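Local atomic coordinates of HepC.19480.a.B1 (Helicobacter pylori, PDB entry 6MTZ), a protein that is of unknown function but is probably a metal-dependent phosphoesterase of the DHH/DHHA1 family. Residues Y22-L26 / N193-L198; L170-R176 / A213-D218. All blocks are in the same frame, centred on the assembly; numbering follows the deposited sequence.

Contact 1 of 2, residues Y22-L26 / N193-L198; sequences YACQL and NRDYKL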
# COMPACT_ATOMS: atom_id res chain seq x y z
N TYR A 22 8.63 1.94 -3.30
CA TYR A 22 7.66 2.42 -4.28
C TYR A 22 8.32 2.94 -5.55
O TYR A 22 7.74 2.82 -6.63
CB TYR A 22 6.75 3.51 -3.68
CG TYR A 22 5.58 2.96 -2.91
CD1 TYR A 22 4.52 2.35 -3.56
CD2 TYR A 22 5.53 3.03 -1.52
CE1 TYR A 22 3.45 1.84 -2.86
CE2 TYR A 22 4.46 2.51 -0.81
CZ TYR A 22 3.43 1.92 -1.48
OH TYR A 22 2.36 1.41 -0.77
N ALA A 23 9.51 3.54 -5.45
CA ALA A 23 10.23 3.96 -6.65
C ALA A 23 10.53 2.79 -7.60
O ALA A 23 10.56 2.97 -8.82
CB ALA A 23 11.52 4.67 -6.24
N CYS A 24 10.76 1.59 -7.05
CA CYS A 24 10.90 0.42 -7.91
C CYS A 24 9.71 0.29 -8.84
O CYS A 24 9.85 -0.08 -10.01
CB CYS A 24 11.05 -0.86 -7.07
SG CYS A 24 12.62 -0.96 -6.20
N GLN A 25 8.52 0.58 -8.34
CA GLN A 25 7.30 0.39 -9.11
C GLN A 25 7.00 1.56 -10.03
O GLN A 25 6.38 1.36 -11.08
CB GLN A 25 6.14 0.14 -8.16
CG GLN A 25 6.30 -1.19 -7.45
CD GLN A 25 5.28 -1.40 -6.36
OE1 GLN A 25 4.89 -0.47 -5.65
NE2 GLN A 25 4.84 -2.64 -6.21
N LEU A 26 7.42 2.78 -9.67
CA LEU A 26 7.45 3.85 -10.67
C LEU A 26 8.31 3.43 -11.85
O LEU A 26 7.92 3.61 -13.01
CB LEU A 26 7.99 5.14 -10.06
CG LEU A 26 8.03 6.40 -10.95
CD1 LEU A 26 7.93 7.65 -10.11
CD2 LEU A 26 9.29 6.48 -11.79
N ASN A 193 -3.83 4.04 -2.96
CA ASN A 193 -2.69 4.45 -2.16
C ASN A 193 -1.42 4.47 -3.01
O ASN A 193 -0.64 5.43 -2.95
CB ASN A 193 -2.55 3.52 -0.96
CG ASN A 193 -1.30 3.77 -0.16
OD1 ASN A 193 -0.26 3.18 -0.42
ND2 ASN A 193 -1.40 4.63 0.84
N ARG A 194 -1.22 3.43 -3.83
CA ARG A 194 -0.02 3.36 -4.65
C ARG A 194 -0.02 4.44 -5.73
O ARG A 194 1.00 5.10 -5.95
CB ARG A 194 0.11 1.98 -5.27
CG ARG A 194 1.32 1.80 -6.19
CD ARG A 194 1.39 0.36 -6.77
NE ARG A 194 1.26 -0.66 -5.73
CZ ARG A 194 0.15 -1.34 -5.44
NH1 ARG A 194 -0.98 -1.13 -6.13
NH2 ARG A 194 0.17 -2.23 -4.46
N ASP A 195 -1.17 4.64 -6.39
CA ASP A 195 -1.26 5.66 -7.43
C ASP A 195 -0.95 7.04 -6.88
O ASP A 195 -0.25 7.84 -7.52
CB ASP A 195 -2.67 5.65 -8.03
CG ASP A 195 -2.96 4.42 -8.86
OD1 ASP A 195 -2.04 3.59 -9.06
OD2 ASP A 195 -4.10 4.27 -9.32
N TYR A 196 -1.47 7.34 -5.69
CA TYR A 196 -1.23 8.62 -5.04
C TYR A 196 0.26 8.85 -4.78
O TYR A 196 0.81 9.89 -5.17
CB TYR A 196 -2.04 8.63 -3.74
CG TYR A 196 -1.87 9.79 -2.79
CD1 TYR A 196 -1.94 11.12 -3.22
CD2 TYR A 196 -1.74 9.54 -1.44
CE1 TYR A 196 -1.82 12.16 -2.29
CE2 TYR A 196 -1.62 10.54 -0.53
CZ TYR A 196 -1.65 11.85 -0.95
OH TYR A 196 -1.54 12.81 0.04
N LYS A 197 0.91 7.92 -4.09
CA LYS A 197 2.34 8.06 -3.81
C LYS A 197 3.12 8.15 -5.11
O LYS A 197 4.01 9.00 -5.24
CB LYS A 197 2.87 6.89 -2.97
CG LYS A 197 2.28 6.79 -1.56
CD LYS A 197 2.83 5.60 -0.80
CE LYS A 197 2.27 5.46 0.61
NZ LYS A 197 2.53 6.61 1.47
N LEU A 198 2.78 7.32 -6.10
CA LEU A 198 3.55 7.33 -7.34
C LEU A 198 3.33 8.62 -8.11
O LEU A 198 4.25 9.13 -8.76
CB LEU A 198 3.18 6.13 -8.22
CG LEU A 198 3.63 4.79 -7.65
CD1 LEU A 198 3.52 3.75 -8.74
CD2 LEU A 198 5.04 4.87 -7.11
O HOH W 1 -0.16 0.82 -1.85
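Tyr22 reaches from helix 19-29 into a hole formed by Asn193, Arg194, Lys197 and Leu198. Its CB rests 4.1 Å from Leu198 CD2, a methyl that also lies 4.2 Å from Leu26 CB. Beyond CB, chi1 of -84° sets the ring anti to the carbonyl carbon and projects it onto helix 190-203. The CD1-CE1 side meets the aliphatic part of Arg194 at the ring edge, with CE1 4.0 Å from Arg194 CG. On one face lies Lys197: its CD is 3.8 Å from the ring centroid and 25° off the normal, a CH-pi contact offset toward CE2. At the tip, Tyr22 OH donates to a water 2.8 Å away, which in turn donates to Asn193 OD1 at 2.8 Å. The polar ends of the surrounding walls are held by other partners: Arg194 by Asp190, Asp191 and Asn39, Lys197 NZ by Ser181 and Ile178, and Asn193 ND2 by Leu184 O. The segment axes cross at -83° and come no nearer than 10.3 Å, a distance the tyrosine side chain spans. This is a knob-into-hole contact on the helix that follows the first strand of the parallel sheet, in what is probably the DHH domain.

Contact 2 of 2, residues L170-R176 / A213-D218; sequences LGKVCMR and APVAYD
Tyr217 swings its CG anti to the backbone N (chi1 -178°), which carries the ring off helix 213-228 and up to Val173 and Cys174; Val173 CG1 is likewise anti to its own N and meets that ring. The closest approach here is Val173 CG1 to Tyr217 CD2, 3.6 Å, the two side chains sliding past each other in opposite directions. Leu170 crosses the tyrosine at about a right angle lower down, its CD1 lying 3.7 Å from Tyr217 CB. Further out, Cys174 SG stands 3.9 Å from Tyr217 CE2 in an oblique sulfur-aromatic contact. The ring is also fixed from outside this pair of segments, by an edge-to-face contact with Tyr207 and by the bond from its OH to Leu200 O.

The two segments run 26° from parallel, with axes 8.7 Å apart at their closest, and belong to the run of helices that follows the parallel sheet and precedes the C-terminal mixed sheet, an order consistent with the two-lobed DHH/DHHA1 architecture. Pro214 lies in the first turn of its helix, where the missing N-H costs no helical bond; its CG packs 3.6 Å from Leu170 N.

At the far end, Arg176 and Asp218 close the contact with a salt bridge. Arg176 NH2 gives Asp218 OD1 a 2.8 Å bond that is almost straight, 176° at the hydrogen; the oxygen lies in the guanidinium plane, whereas NH2 reaches it from above the plane of the carboxylate. A water accepts from Arg176 NH1 and donates to Asp218 OD1, so this one oxygen takes both the direct bond and the water-mediated one. Val173 CG1 lies between Asp218 OD1 and the tyrosine ring, while CG2 turns to Pro214 O and Asp218 CB.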
# COMPACT_ATOMS: atom_id res chain seq x y z
N LEU A 170 17.34 16.56 -2.03
CA LEU A 170 15.98 16.36 -2.53
C LEU A 170 15.45 14.96 -2.20
O LEU A 170 14.26 14.79 -1.91
CB LEU A 170 15.94 16.60 -4.03
CG LEU A 170 14.63 16.34 -4.77
CD1 LEU A 170 13.55 17.34 -4.34
CD2 LEU A 170 14.87 16.43 -6.28
N GLY A 171 16.31 13.94 -2.24
CA GLY A 171 15.88 12.59 -1.88
C GLY A 171 15.41 12.46 -0.44
O GLY A 171 14.49 11.69 -0.14
N LYS A 172 16.03 13.21 0.48
CA LYS A 172 15.55 13.17 1.86
C LYS A 172 14.12 13.71 1.94
O LYS A 172 13.28 13.15 2.66
CB LYS A 172 16.50 13.97 2.75
CG LYS A 172 17.79 13.20 3.09
CD LYS A 172 18.97 14.10 3.45
CE LYS A 172 18.63 15.14 4.48
NZ LYS A 172 19.86 15.88 4.96
N VAL A 173 13.82 14.76 1.18
CA VAL A 173 12.46 15.27 1.13
C VAL A 173 11.51 14.20 0.60
O VAL A 173 10.40 14.02 1.12
CB VAL A 173 12.39 16.55 0.27
CG1 VAL A 173 10.93 17.05 0.18
CG2 VAL A 173 13.27 17.64 0.86
N CYS A 174 11.95 13.45 -0.42
CA CYS A 174 11.09 12.43 -1.01
C CYS A 174 10.89 11.26 -0.05
O CYS A 174 9.80 10.69 0.01
CB CYS A 174 11.68 11.94 -2.33
SG CYS A 174 11.62 13.16 -3.65
N MET A 175 11.93 10.89 0.70
CA MET A 175 11.79 9.81 1.67
C MET A 175 10.73 10.14 2.71
O MET A 175 9.83 9.34 2.99
CB MET A 175 13.15 9.55 2.32
CG MET A 175 13.27 8.30 3.14
SD MET A 175 15.01 8.09 3.63
CE MET A 175 15.17 9.31 4.93
N ARG A 176 10.83 11.33 3.31
CA ARG A 176 9.78 11.76 4.22
C ARG A 176 8.43 11.86 3.51
O ARG A 176 7.39 11.56 4.10
CB ARG A 176 10.16 13.10 4.86
CG ARG A 176 9.08 13.72 5.76
CD ARG A 176 9.67 14.85 6.61
NE ARG A 176 10.48 15.70 5.74
CZ ARG A 176 10.00 16.73 5.05
NH1 ARG A 176 8.72 17.06 5.17
NH2 ARG A 176 10.80 17.43 4.26
N ALA A 213 16.02 22.82 -5.97
CA ALA A 213 15.07 21.71 -6.00
C ALA A 213 14.65 21.19 -4.62
O ALA A 213 13.44 21.04 -4.40
CB ALA A 213 15.65 20.57 -6.85
N PRO A 214 15.55 20.88 -3.69
CA PRO A 214 15.08 20.34 -2.39
C PRO A 214 14.09 21.25 -1.67
O PRO A 214 13.02 20.80 -1.25
CB PRO A 214 16.38 20.17 -1.58
CG PRO A 214 17.48 20.15 -2.60
CD PRO A 214 17.02 21.03 -3.72
N VAL A 215 14.42 22.53 -1.52
CA VAL A 215 13.54 23.44 -0.81
C VAL A 215 12.28 23.72 -1.63
O VAL A 215 11.19 23.83 -1.08
CB VAL A 215 14.27 24.74 -0.47
CG1 VAL A 215 13.31 25.74 0.14
CG2 VAL A 215 15.43 24.47 0.48
N ALA A 216 12.43 23.86 -2.95
CA ALA A 216 11.28 24.16 -3.79
C ALA A 216 10.26 23.04 -3.71
O ALA A 216 9.06 23.28 -3.56
CB ALA A 216 11.72 24.39 -5.23
N TYR A 217 10.72 21.80 -3.83
CA TYR A 217 9.80 20.68 -3.72
C TYR A 217 9.25 20.59 -2.30
O TYR A 217 8.05 20.37 -2.11
CB TYR A 217 10.49 19.38 -4.14
CG TYR A 217 9.58 18.17 -4.11
CD1 TYR A 217 8.51 18.06 -4.99
CD2 TYR A 217 9.78 17.13 -3.20
CE1 TYR A 217 7.67 16.95 -4.97
CE2 TYR A 217 8.96 16.03 -3.17
CZ TYR A 217 7.89 15.95 -4.07
OH TYR A 217 7.06 14.85 -4.06
N ASP A 218 10.10 20.80 -1.30
CA ASP A 218 9.66 20.68 0.09
C ASP A 218 8.48 21.61 0.38
O ASP A 218 7.50 21.21 1.03
CB ASP A 218 10.83 20.97 1.03
CG ASP A 218 10.54 20.56 2.47
OD1 ASP A 218 9.83 19.55 2.68
OD2 ASP A 218 11.04 21.25 3.38
O HOH W 2 7.54 18.19 2.81

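From the N terminus, the chain passes 22-26 in helix 19-29, completes the parallel sheet and helices 125-136 and 145-159, and arrives at 170-176. It then returns through 193-198, which closes contact 1 over 166 intervening residues, and 213-218 closes contact 2 over 36. The segments alternate, so the two loops cross: contact 2 opens before contact 1 closes. Their centres lie 16 Å apart and their nearest atoms about 7 Å, so the contacts do not touch. Contact 1 joins the helical region to the sheet domain, whereas contact 2 pairs helices within that region. Cys174, packing on Leu19, links helix 168-180 to helix 19-29 as well.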